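PDB 3FHV: prepilin from Salmonella typhi, which probably assembles into type IVb pili as the subunit PilS and mediates attachment of the bacterium to the host chloride channel CFTR. Local coordinates for residues I117-N122 / E132-E137; A76-G81 / G88-T93; N94-S99 / N148-N153; M39-I44 / G61-W66. One frame throughout, in Å; residues are numbered along the deposited sequence.

In the fold
All four contacts meet at one antiparallel sheet of the soluble pilin domain. Interactions 2 and 3 share strand 88-96: the first pairs it with 72-78 near the surface, the second, partly buried, with 148-154, and both rest mainly on backbone hydrogen bonds. Interactions 1 and 4 instead set a short helix against the sheet, on opposite sides of the chain's centre and about 27 Å apart between centres. Interaction 4 is the buried one, joining apolar packing around I44 to a carboxylate, D41, against the strand's start; interaction 1, only partly buried, stacks a carboxylate on an amide. Interactions 1 and 3 touch where strands 116-119 and 148-154 pair, and M39 of segment 39-44 packs on A76, P77 and F89 of interaction 2.

Interaction 1: residues I117-N122 / E132-E137; sequences IKINGN and EIASSE
The carbonyl oxygen of I119 is gripped twice by N122, through its backbone N and through its side-chain ND2 at 3.0 Å, and the amide held this way is the plate on which E137 lays its carboxylate. The two planes lie 15° apart, stacked, with E137 CD 3.3 Å from N122 CG, the side chains arriving from opposite directions. E137 reaches this far because its chain runs extended beyond CG, which itself sits anti to the carbonyl carbon (chi1 -60°). Within the stack N122 OD1 and E137 OE2, both acceptors, are 3.4 Å apart, so the pair is held by flat contact and not by a direct bond. A water ties the same two residues together: it donates to E137 O at 2.6 Å and takes a weak bond from N122 ND2.

E137 also crosses the I119 side chain at about a right angle, OE1 coming 3.7 Å from I119 CB. Farther along, I119 CD1 reaches A134 CB at 4.2 Å, the apolar part of the contact. I119 to N122 form a type II' turn that joins strands 116-119 and 122-124 in a tight hairpin. Helix 131-137 thus lies against the hairpin end: I119 also packs on L150 of strand 148-154 and on C101 and C138, which form a disulfide, while A134 leans on S105 of helix 98-111 and E137 on H124.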
loop_
_atom_site.group_PDB
_atom_site.type_symbol
_atom_site.label_atom_id
_atom_site.label_comp_id
_atom_site.label_asym_id
_atom_site.label_seq_id
_atom_site.Cartn_x
_atom_site.Cartn_y
_atom_site.Cartn_z
ATOM N N ILE A 117 -5.162 -15.372 -14.593
ATOM C CA ILE A 117 -4.730 -16.048 -13.376
ATOM C C ILE A 117 -4.349 -17.481 -13.727
ATOM O O ILE A 117 -5.112 -18.205 -14.389
ATOM C CB ILE A 117 -5.862 -16.076 -12.323
ATOM C CG1 ILE A 117 -6.245 -14.644 -11.941
ATOM C CG2 ILE A 117 -5.408 -16.854 -11.087
ATOM C CD1 ILE A 117 -7.496 -14.528 -11.061
ATOM N N LYS A 118 -3.170 -17.893 -13.275
ATOM C CA LYS A 118 -2.687 -19.234 -13.554
ATOM C C LYS A 118 -2.479 -20.033 -12.278
ATOM O O LYS A 118 -1.894 -19.542 -11.314
ATOM C CB LYS A 118 -1.353 -19.182 -14.295
ATOM C CG LYS A 118 -1.319 -18.293 -15.520
ATOM C CD LYS A 118 0.041 -18.413 -16.206
ATOM C CE LYS A 118 0.142 -17.514 -17.430
ATOM N NZ LYS A 118 1.465 -17.664 -18.090
ATOM N N ILE A 119 -2.961 -21.267 -12.278
ATOM C CA ILE A 119 -2.771 -22.155 -11.134
ATOM C C ILE A 119 -2.005 -23.330 -11.716
ATOM O O ILE A 119 -2.553 -24.108 -12.501
ATOM C CB ILE A 119 -4.104 -22.647 -10.546
ATOM C CG1 ILE A 119 -4.943 -21.455 -10.079
ATOM C CG2 ILE A 119 -3.830 -23.578 -9.345
ATOM C CD1 ILE A 119 -6.286 -21.847 -9.488
ATOM N N ASN A 120 -0.731 -23.435 -11.347
ATOM C CA ASN A 120 0.130 -24.488 -11.863
ATOM C C ASN A 120 0.089 -24.414 -13.396
ATOM O O ASN A 120 0.303 -23.339 -13.959
ATOM C CB ASN A 120 -0.346 -25.832 -11.311
ATOM C CG ASN A 120 -0.255 -25.881 -9.788
ATOM O OD1 ASN A 120 -1.150 -26.385 -9.095
ATOM N ND2 ASN A 120 0.836 -25.350 -9.261
ATOM N N GLY A 121 -0.202 -25.517 -14.079
ATOM C CA GLY A 121 -0.228 -25.460 -15.535
ATOM C C GLY A 121 -1.567 -25.061 -16.135
ATOM O O GLY A 121 -1.829 -25.347 -17.297
ATOM N N ASN A 122 -2.410 -24.386 -15.362
ATOM C CA ASN A 122 -3.729 -23.984 -15.844
ATOM C C ASN A 122 -3.816 -22.469 -15.961
ATOM O O ASN A 122 -3.845 -21.770 -14.953
ATOM C CB ASN A 122 -4.794 -24.499 -14.880
ATOM C CG ASN A 122 -4.714 -25.998 -14.689
ATOM O OD1 ASN A 122 -5.132 -26.755 -15.553
ATOM N ND2 ASN A 122 -4.159 -26.429 -13.561
ATOM N N GLU A 132 -14.792 -23.915 -7.410
ATOM C CA GLU A 132 -14.821 -25.269 -7.949
ATOM C C GLU A 132 -13.584 -25.542 -8.796
ATOM O O GLU A 132 -13.006 -26.622 -8.720
ATOM C CB GLU A 132 -16.078 -25.497 -8.794
ATOM C CG GLU A 132 -17.385 -25.547 -8.014
ATOM C CD GLU A 132 -17.767 -24.212 -7.415
ATOM O OE1 GLU A 132 -17.324 -23.174 -7.950
ATOM O OE2 GLU A 132 -18.523 -24.198 -6.418
ATOM N N ILE A 133 -13.174 -24.570 -9.602
ATOM C CA ILE A 133 -11.992 -24.765 -10.439
ATOM C C ILE A 133 -10.732 -24.839 -9.579
ATOM O O ILE A 133 -9.914 -25.751 -9.728
ATOM C CB ILE A 133 -11.835 -23.615 -11.475
ATOM C CG1 ILE A 133 -12.890 -23.755 -12.578
ATOM C CG2 ILE A 133 -10.427 -23.627 -12.068
ATOM C CD1 ILE A 133 -12.929 -22.569 -13.549
ATOM N N ALA A 134 -10.581 -23.874 -8.676
ATOM C CA ALA A 134 -9.415 -23.823 -7.806
ATOM C C ALA A 134 -9.247 -25.090 -6.972
ATOM O O ALA A 134 -8.150 -25.653 -6.913
ATOM C CB ALA A 134 -9.493 -22.601 -6.900
ATOM N N SER A 135 -10.328 -25.538 -6.334
ATOM C CA SER A 135 -10.280 -26.742 -5.501
ATOM C C SER A 135 -9.666 -27.915 -6.254
ATOM O O SER A 135 -8.926 -28.725 -5.692
ATOM C CB SER A 135 -11.688 -27.139 -5.044
ATOM O OG SER A 135 -12.265 -26.136 -4.230
ATOM N N SER A 136 -9.977 -28.005 -7.536
ATOM C CA SER A 136 -9.473 -29.099 -8.342
ATOM C C SER A 136 -8.040 -28.870 -8.811
ATOM O O SER A 136 -7.190 -29.756 -8.681
ATOM C CB SER A 136 -10.411 -29.320 -9.535
ATOM O OG SER A 136 -9.950 -30.353 -10.391
ATOM N N GLU A 137 -7.760 -27.682 -9.339
ATOM C CA GLU A 137 -6.426 -27.377 -9.841
ATOM C C GLU A 137 -5.348 -27.164 -8.782
ATOM O O GLU A 137 -4.175 -27.385 -9.050
ATOM C CB GLU A 137 -6.477 -26.167 -10.766
ATOM C CG GLU A 137 -7.375 -26.369 -11.971
ATOM C CD GLU A 137 -7.384 -25.164 -12.873
ATOM O OE1 GLU A 137 -6.957 -24.089 -12.401
ATOM O OE2 GLU A 137 -7.824 -25.279 -14.035
HETATM O O HOH W 1 -3.351 -28.358 -11.315
#

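Interaction 2: residues A76-G81 / G88-T93; sequences APDTAG and GFTITT
A76 and T90 face each other as an antiparallel hydrogen-bonded pair, with T90 N to A76 O at 2.8 Å and A76 N to T90 O at 3.0 Å. Next along comes the non-hydrogen-bonded pair of P77 with F89, whose CA atoms approach to 4.2 Å; a proline can sit here because the position asks for no N-H toward the partner strand. Beyond it D78 N donates to G88 O at 3.0 Å, but from 44° above the carbonyl plane.

The side chains on the face of A76, D78 and T90 meet lightly. T90 OG1 lies between the backbone N and the carbonyl carbon (chi1 56°), which turns it toward the neighbouring strand, where a water 2.8 Å from T90 OG1 donates a hydrogen bond to P77 O. The same torsion leaves CG2 of T90 4.0 Å from D78 OD2, the two side chains crossing at about a right angle. F89 brings CB within 3.2 Å of A76 O, while its ring leads off to the other face.

What positions these groups lies one layer out. The F89 ring meets that of Y154 with planes about 20° apart and packs on M39, T21 and I22, whereas D78 and T90 both touch N153 of strand 148-154. The arrangement is a beta hairpin at the middle of the antiparallel sheet, with helix 8-25 packed across the face that carries F89 and I91, as is typical of the globular domain of type IV pilins.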
loop_
_atom_site.group_PDB
_atom_site.type_symbol
_atom_site.label_atom_id
_atom_site.label_comp_id
_atom_site.label_asym_id
_atom_site.label_seq_id
_atom_site.Cartn_x
_atom_site.Cartn_y
_atom_site.Cartn_z
ATOM N N ALA A 76 7.825 -10.145 -12.738
ATOM C CA ALA A 76 8.634 -10.172 -13.947
ATOM C C ALA A 76 7.923 -9.618 -15.174
ATOM O O ALA A 76 6.702 -9.705 -15.299
ATOM C CB ALA A 76 9.103 -11.604 -14.216
ATOM N N PRO A 77 8.697 -9.034 -16.102
ATOM C CA PRO A 77 8.131 -8.467 -17.324
ATOM C C PRO A 77 7.573 -9.582 -18.196
ATOM O O PRO A 77 8.107 -10.688 -18.213
ATOM C CB PRO A 77 9.330 -7.780 -17.967
ATOM C CG PRO A 77 10.467 -8.706 -17.591
ATOM C CD PRO A 77 10.173 -8.969 -16.123
ATOM N N ASP A 78 6.489 -9.292 -18.905
ATOM C CA ASP A 78 5.883 -10.278 -19.789
ATOM C C ASP A 78 6.213 -9.871 -21.218
ATOM O O ASP A 78 5.475 -9.102 -21.834
ATOM C CB ASP A 78 4.364 -10.315 -19.596
ATOM C CG ASP A 78 3.698 -11.390 -20.434
ATOM O OD1 ASP A 78 3.930 -11.416 -21.661
ATOM O OD2 ASP A 78 2.943 -12.207 -19.867
ATOM N N THR A 79 7.329 -10.380 -21.734
ATOM C CA THR A 79 7.771 -10.066 -23.090
ATOM C C THR A 79 7.671 -8.560 -23.342
ATOM O O THR A 79 6.941 -8.110 -24.227
ATOM C CB THR A 79 6.921 -10.819 -24.139
ATOM O OG1 THR A 79 6.956 -12.224 -23.859
ATOM C CG2 THR A 79 7.464 -10.579 -25.543
ATOM N N ALA A 80 8.411 -7.789 -22.551
ATOM C CA ALA A 80 8.412 -6.334 -22.664
ATOM C C ALA A 80 8.991 -5.860 -23.994
ATOM O O ALA A 80 10.145 -6.145 -24.319
ATOM C CB ALA A 80 9.195 -5.728 -21.506
ATOM N N GLY A 81 8.182 -5.131 -24.755
ATOM C CA GLY A 81 8.621 -4.627 -26.043
ATOM C C GLY A 81 7.575 -4.809 -27.127
ATOM O O GLY A 81 7.245 -5.936 -27.500
ATOM N N GLY A 88 2.959 -5.869 -20.345
ATOM C CA GLY A 88 2.534 -6.229 -19.007
ATOM C C GLY A 88 3.607 -6.891 -18.165
ATOM O O GLY A 88 4.793 -6.859 -18.494
ATOM N N PHE A 89 3.179 -7.484 -17.060
ATOM C CA PHE A 89 4.086 -8.167 -16.154
ATOM C C PHE A 89 3.283 -9.241 -15.446
ATOM O O PHE A 89 2.057 -9.286 -15.563
ATOM C CB PHE A 89 4.674 -7.181 -15.132
ATOM C CG PHE A 89 3.647 -6.539 -14.239
ATOM C CD1 PHE A 89 3.294 -7.118 -13.021
ATOM C CD2 PHE A 89 3.021 -5.353 -14.621
ATOM C CE1 PHE A 89 2.333 -6.522 -12.198
ATOM C CE2 PHE A 89 2.064 -4.754 -13.810
ATOM C CZ PHE A 89 1.720 -5.341 -12.593
ATOM N N THR A 90 3.980 -10.115 -14.733
ATOM C CA THR A 90 3.333 -11.179 -13.986
ATOM C C THR A 90 3.835 -11.152 -12.550
ATOM O O THR A 90 4.941 -10.684 -12.280
ATOM C CB THR A 90 3.667 -12.585 -14.548
ATOM O OG1 THR A 90 5.092 -12.762 -14.581
ATOM C CG2 THR A 90 3.092 -12.771 -15.943
ATOM N N ILE A 91 3.002 -11.629 -11.631
ATOM C CA ILE A 91 3.401 -11.752 -10.234
ATOM C C ILE A 91 3.234 -13.242 -9.989
ATOM O O ILE A 91 2.119 -13.766 -10.047
ATOM C CB ILE A 91 2.477 -10.990 -9.258
ATOM C CG1 ILE A 91 2.559 -9.481 -9.517
ATOM C CG2 ILE A 91 2.908 -11.285 -7.805
ATOM C CD1 ILE A 91 1.709 -8.659 -8.552
ATOM N N THR A 92 4.349 -13.920 -9.747
ATOM C CA THR A 92 4.346 -15.353 -9.501
ATOM C C THR A 92 4.627 -15.600 -8.029
ATOM O O THR A 92 5.523 -14.981 -7.458
ATOM C CB THR A 92 5.451 -16.065 -10.328
ATOM O OG1 THR A 92 5.211 -15.857 -11.722
ATOM C CG2 THR A 92 5.463 -17.571 -10.042
ATOM N N THR A 93 3.863 -16.499 -7.414
ATOM C CA THR A 93 4.090 -16.837 -6.011
ATOM C C THR A 93 4.162 -18.362 -5.925
ATOM O O THR A 93 3.272 -19.063 -6.409
ATOM C CB THR A 93 2.982 -16.252 -5.104
ATOM O OG1 THR A 93 3.249 -16.607 -3.739
ATOM C CG2 THR A 93 1.598 -16.750 -5.530
HETATM O O HOH W 2 6.460 -12.865 -17.064
#

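Interaction 3: residues N94-S99 / N148-N153; sequences NKVPQS and NTLVFN
A G1 beta bulge sets K95 and V96 together opposite N148, where strand 88-96 turns a corner at its end. The V96 N-H makes the bond, reaching a lone pair of N148 O in the carbonyl plane at 2.8 Å. K95 N is nearly as close to that oxygen but badly angled; it gives its hydrogen to a water at 3.0 Å, which is also hydrogen-bonded to T149 OG1 at 2.9 Å. In return V96 O accepts two donors of N148, the backbone N and the side-chain ND2, both at 3.1 Å and from opposite faces of the carbonyl plane. N148 manages this with CG anti to its carbonyl carbon (chi1 -63°), which folds the amide back toward V96, and its OD1 is fixed by T139 N.

The bulge lies at the end of the pairing of strands 88-96 and 148-154 in the sheet, and P97, the N-cap residue, leads straight into helix 98-111. On the buried side V96 CG2 meets L150 CD1 at 4.4 Å, and L150 goes on to touch C101 and I104 of that helix. N94 runs alongside T149, pointing the same way, with OD1 3.5 Å from T149 CG2, while N94 ND2 bonds to Q72 O on strand 72-78.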
loop_
_atom_site.group_PDB
_atom_site.type_symbol
_atom_site.label_atom_id
_atom_site.label_comp_id
_atom_site.label_asym_id
_atom_site.label_seq_id
_atom_site.Cartn_x
_atom_site.Cartn_y
_atom_site.Cartn_z
ATOM N N ASN A 94 5.236 -18.855 -5.310
ATOM C CA ASN A 94 5.517 -20.290 -5.206
ATOM C C ASN A 94 5.244 -21.011 -3.887
ATOM O O ASN A 94 5.192 -20.402 -2.819
ATOM C CB ASN A 94 6.985 -20.525 -5.568
ATOM C CG ASN A 94 7.323 -20.053 -6.957
ATOM O OD1 ASN A 94 6.985 -20.705 -7.940
ATOM N ND2 ASN A 94 7.988 -18.904 -7.050
ATOM N N LYS A 95 5.104 -22.331 -3.997
ATOM C CA LYS A 95 4.881 -23.213 -2.863
ATOM C C LYS A 95 3.698 -22.805 -1.998
ATOM O O LYS A 95 3.748 -22.883 -0.769
ATOM C CB LYS A 95 6.160 -23.291 -2.015
ATOM C CG LYS A 95 7.382 -23.764 -2.811
ATOM C CD LYS A 95 8.562 -24.041 -1.902
ATOM C CE LYS A 95 9.619 -24.883 -2.598
ATOM N NZ LYS A 95 10.716 -25.261 -1.652
ATOM N N VAL A 96 2.626 -22.375 -2.646
ATOM C CA VAL A 96 1.426 -21.969 -1.932
ATOM C C VAL A 96 0.658 -23.214 -1.509
ATOM O O VAL A 96 0.417 -24.101 -2.328
ATOM C CB VAL A 96 0.519 -21.115 -2.829
ATOM C CG1 VAL A 96 -0.713 -20.668 -2.050
ATOM C CG2 VAL A 96 1.303 -19.934 -3.377
ATOM N N PRO A 97 0.276 -23.299 -0.219
ATOM C CA PRO A 97 -0.472 -24.444 0.328
ATOM C C PRO A 97 -1.832 -24.548 -0.346
ATOM O O PRO A 97 -2.335 -23.559 -0.869
ATOM C CB PRO A 97 -0.580 -24.110 1.815
ATOM C CG PRO A 97 0.661 -23.325 2.067
ATOM C CD PRO A 97 0.737 -22.413 0.865
ATOM N N GLN A 98 -2.433 -25.734 -0.304
ATOM C CA GLN A 98 -3.711 -25.980 -0.973
ATOM C C GLN A 98 -4.844 -25.028 -0.614
ATOM O O GLN A 98 -5.476 -24.448 -1.501
ATOM C CB GLN A 98 -4.151 -27.430 -0.730
ATOM C CG GLN A 98 -5.040 -28.011 -1.833
ATOM C CD GLN A 98 -6.501 -27.612 -1.718
ATOM O OE1 GLN A 98 -7.278 -27.790 -2.660
ATOM N NE2 GLN A 98 -6.886 -27.091 -0.563
ATOM N N SER A 99 -5.107 -24.870 0.680
ATOM C CA SER A 99 -6.176 -23.993 1.132
ATOM C C SER A 99 -5.975 -22.553 0.665
ATOM O O SER A 99 -6.907 -21.921 0.165
ATOM C CB SER A 99 -6.273 -24.028 2.658
ATOM O OG SER A 99 -7.272 -23.135 3.102
ATOM N N ASN A 148 1.733 -25.465 -4.839
ATOM C CA ASN A 148 1.136 -24.659 -5.897
ATOM C C ASN A 148 1.892 -23.406 -6.304
ATOM O O ASN A 148 2.467 -22.707 -5.463
ATOM C CB ASN A 148 -0.290 -24.266 -5.496
ATOM C CG ASN A 148 -1.197 -25.466 -5.331
ATOM O OD1 ASN A 148 -1.530 -26.136 -6.303
ATOM N ND2 ASN A 148 -1.601 -25.746 -4.091
ATOM N N THR A 149 1.897 -23.145 -7.611
ATOM C CA THR A 149 2.513 -21.950 -8.174
ATOM C C THR A 149 1.359 -21.140 -8.770
ATOM O O THR A 149 0.632 -21.635 -9.623
ATOM C CB THR A 149 3.500 -22.283 -9.318
ATOM O OG1 THR A 149 4.549 -23.113 -8.818
ATOM C CG2 THR A 149 4.112 -21.001 -9.894
ATOM N N LEU A 150 1.192 -19.905 -8.311
ATOM C CA LEU A 150 0.135 -19.040 -8.819
ATOM C C LEU A 150 0.789 -17.913 -9.598
ATOM O O LEU A 150 1.839 -17.402 -9.202
ATOM C CB LEU A 150 -0.697 -18.455 -7.664
ATOM C CG LEU A 150 -1.557 -19.411 -6.815
ATOM C CD1 LEU A 150 -2.261 -18.633 -5.693
ATOM C CD2 LEU A 150 -2.586 -20.080 -7.704
ATOM N N VAL A 151 0.194 -17.550 -10.727
ATOM C CA VAL A 151 0.721 -16.448 -11.520
ATOM C C VAL A 151 -0.411 -15.484 -11.835
ATOM O O VAL A 151 -1.479 -15.898 -12.278
ATOM C CB VAL A 151 1.348 -16.927 -12.854
ATOM C CG1 VAL A 151 1.991 -15.744 -13.569
ATOM C CG2 VAL A 151 2.389 -18.004 -12.593
ATOM N N PHE A 152 -0.176 -14.199 -11.587
ATOM C CA PHE A 152 -1.173 -13.175 -11.853
ATOM C C PHE A 152 -0.643 -12.276 -12.970
ATOM O O PHE A 152 0.420 -11.664 -12.839
ATOM C CB PHE A 152 -1.437 -12.373 -10.574
ATOM C CG PHE A 152 -1.656 -13.237 -9.360
ATOM C CD1 PHE A 152 -2.663 -14.201 -9.346
ATOM C CD2 PHE A 152 -0.850 -13.096 -8.236
ATOM C CE1 PHE A 152 -2.860 -15.018 -8.226
ATOM C CE2 PHE A 152 -1.035 -13.899 -7.118
ATOM C CZ PHE A 152 -2.044 -14.867 -7.107
ATOM N N ASN A 153 -1.390 -12.202 -14.067
ATOM C CA ASN A 153 -1.019 -11.348 -15.190
ATOM C C ASN A 153 -1.793 -10.034 -15.194
ATOM O O ASN A 153 -2.741 -9.859 -14.427
ATOM C CB ASN A 153 -1.227 -12.084 -16.514
ATOM C CG ASN A 153 -0.133 -13.095 -16.797
ATOM O OD1 ASN A 153 -0.227 -14.257 -16.403
ATOM N ND2 ASN A 153 0.916 -12.655 -17.484
HETATM O O HOH W 3 5.511 -24.191 -6.285
#

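Interaction 4: residues M39-I44 / G61-W66; sequences MTDTLI and GSATLW
Helix 39-44 passes strand 62-66 almost perpendicularly, at 88°, with the axes 7.1 Å apart at their nearest, and D41 and A63 have the closest CA atoms. I44 carries the apolar packing across the crossing. Its CD1 rests 3.6 Å from A63 CB and also 3.6 Å from T64 O, then reaches L65 CB at 4.2 Å; CG1 stands anti to the carbonyl carbon (chi1 -66°), which sends this long branch across the strand. T40, one helical turn earlier, adds its methyl: CG2 lies 4.0 Å from L65 CB, while OG1 is bonded to V75 N of strand 72-78.

The polar part belongs to D41, whose OD1 is modelled to accept the A63 N-H at 2.8 Å and nearly straight, 171°. OD1 also accepts from Q45 NE2, but it sits too close to G61 in the model, so its exact place is doubtful. G61, with positive phi, turns the chain past this carboxylate into the strand.

Around the contact V54 of strand 53-55 covers I44 and L65, I73 of strand 72-78 backs L65, and I44 also packs on a modified side chain of the bound peptide. M39 and L43 touch both helix 8-25 and V75 of strand 72-78, so helix 36-45 packs against the long helix as well as the sheet.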
loop_
_atom_site.group_PDB
_atom_site.type_symbol
_atom_site.label_atom_id
_atom_site.label_comp_id
_atom_site.label_asym_id
_atom_site.label_seq_id
_atom_site.Cartn_x
_atom_site.Cartn_y
_atom_site.Cartn_z
ATOM N N MET A 39 13.452 -6.469 -11.701
ATOM C CA MET A 39 12.172 -5.787 -11.550
ATOM C C MET A 39 11.676 -5.883 -10.108
ATOM O O MET A 39 11.137 -4.911 -9.558
ATOM C CB MET A 39 11.143 -6.404 -12.506
ATOM C CG MET A 39 9.775 -5.742 -12.467
ATOM S SD MET A 39 8.715 -6.330 -13.801
ATOM C CE MET A 39 7.522 -4.990 -13.877
ATOM N N THR A 40 11.867 -7.055 -9.505
ATOM C CA THR A 40 11.431 -7.285 -8.132
ATOM C C THR A 40 12.281 -6.462 -7.159
ATOM O O THR A 40 11.758 -5.879 -6.215
ATOM C CB THR A 40 11.494 -8.788 -7.780
ATOM O OG1 THR A 40 10.573 -9.512 -8.612
ATOM C CG2 THR A 40 11.120 -9.025 -6.314
ATOM N N ASP A 41 13.586 -6.392 -7.398
ATOM C CA ASP A 41 14.455 -5.608 -6.521
ATOM C C ASP A 41 14.081 -4.121 -6.572
ATOM O O ASP A 41 14.042 -3.451 -5.539
ATOM C CB ASP A 41 15.925 -5.769 -6.914
ATOM C CG ASP A 41 16.825 -4.820 -6.150
ATOM O OD1 ASP A 41 17.170 -5.122 -4.989
ATOM O OD2 ASP A 41 17.162 -3.753 -6.707
ATOM N N THR A 42 13.805 -3.612 -7.774
ATOM C CA THR A 42 13.423 -2.212 -7.948
ATOM C C THR A 42 12.146 -1.907 -7.162
ATOM O O THR A 42 12.053 -0.877 -6.484
ATOM C CB THR A 42 13.190 -1.867 -9.441
ATOM O OG1 THR A 42 14.361 -2.199 -10.203
ATOM C CG2 THR A 42 12.889 -0.389 -9.607
ATOM N N LEU A 43 11.164 -2.803 -7.252
ATOM C CA LEU A 43 9.901 -2.634 -6.540
ATOM C C LEU A 43 10.133 -2.622 -5.035
ATOM O O LEU A 43 9.580 -1.791 -4.315
ATOM C CB LEU A 43 8.927 -3.758 -6.919
ATOM C CG LEU A 43 8.283 -3.548 -8.286
ATOM C CD1 LEU A 43 7.757 -4.871 -8.846
ATOM C CD2 LEU A 43 7.173 -2.508 -8.153
ATOM N N ILE A 44 10.959 -3.540 -4.559
ATOM C CA ILE A 44 11.264 -3.593 -3.140
ATOM C C ILE A 44 11.911 -2.273 -2.723
ATOM O O ILE A 44 11.570 -1.713 -1.691
ATOM C CB ILE A 44 12.197 -4.775 -2.830
ATOM C CG1 ILE A 44 11.449 -6.086 -3.108
ATOM C CG2 ILE A 44 12.673 -4.712 -1.382
ATOM C CD1 ILE A 44 12.254 -7.341 -2.837
ATOM N N GLY A 61 21.087 -4.071 -4.291
ATOM C CA GLY A 61 20.185 -4.162 -5.424
ATOM C C GLY A 61 19.858 -5.600 -5.776
ATOM O O GLY A 61 19.590 -5.922 -6.935
ATOM N N SER A 62 19.884 -6.474 -4.776
ATOM C CA SER A 62 19.582 -7.886 -4.989
ATOM C C SER A 62 18.578 -8.387 -3.953
ATOM O O SER A 62 18.705 -9.492 -3.425
ATOM C CB SER A 62 20.861 -8.726 -4.917
ATOM O OG SER A 62 21.717 -8.441 -6.010
ATOM N N ALA A 63 17.581 -7.560 -3.667
ATOM C CA ALA A 63 16.553 -7.920 -2.707
ATOM C C ALA A 63 15.589 -8.924 -3.324
ATOM O O ALA A 63 15.254 -8.833 -4.511
ATOM C CB ALA A 63 15.796 -6.679 -2.270
ATOM N N THR A 64 15.150 -9.880 -2.511
ATOM C CA THR A 64 14.202 -10.889 -2.954
ATOM C C THR A 64 12.935 -10.808 -2.105
ATOM O O THR A 64 12.960 -10.322 -0.967
ATOM C CB THR A 64 14.808 -12.295 -2.868
ATOM O OG1 THR A 64 15.460 -12.463 -1.603
ATOM C CG2 THR A 64 15.815 -12.497 -3.986
ATOM N N LEU A 65 11.833 -11.291 -2.666
ATOM C CA LEU A 65 10.529 -11.240 -2.007
ATOM C C LEU A 65 10.030 -12.645 -1.698
ATOM O O LEU A 65 10.231 -13.563 -2.488
ATOM C CB LEU A 65 9.553 -10.529 -2.944
ATOM C CG LEU A 65 8.278 -9.927 -2.374
ATOM C CD1 LEU A 65 8.625 -8.916 -1.285
ATOM C CD2 LEU A 65 7.516 -9.258 -3.508
ATOM N N TRP A 66 9.399 -12.817 -0.543
ATOM C CA TRP A 66 8.899 -14.127 -0.143
ATOM C C TRP A 66 7.434 -14.030 0.252
ATOM O O TRP A 66 6.973 -12.975 0.688
ATOM C CB TRP A 66 9.724 -14.682 1.020
ATOM C CG TRP A 66 11.186 -14.799 0.717
ATOM C CD1 TRP A 66 12.187 -13.996 1.182
ATOM C CD2 TRP A 66 11.813 -15.777 -0.121
ATOM N NE1 TRP A 66 13.398 -14.415 0.685
ATOM C CE2 TRP A 66 13.196 -15.507 -0.117
ATOM C CE3 TRP A 66 11.339 -16.856 -0.875
ATOM C CZ2 TRP A 66 14.110 -16.275 -0.836
ATOM C CZ3 TRP A 66 12.249 -17.617 -1.588
ATOM C CH2 TRP A 66 13.617 -17.323 -1.563
#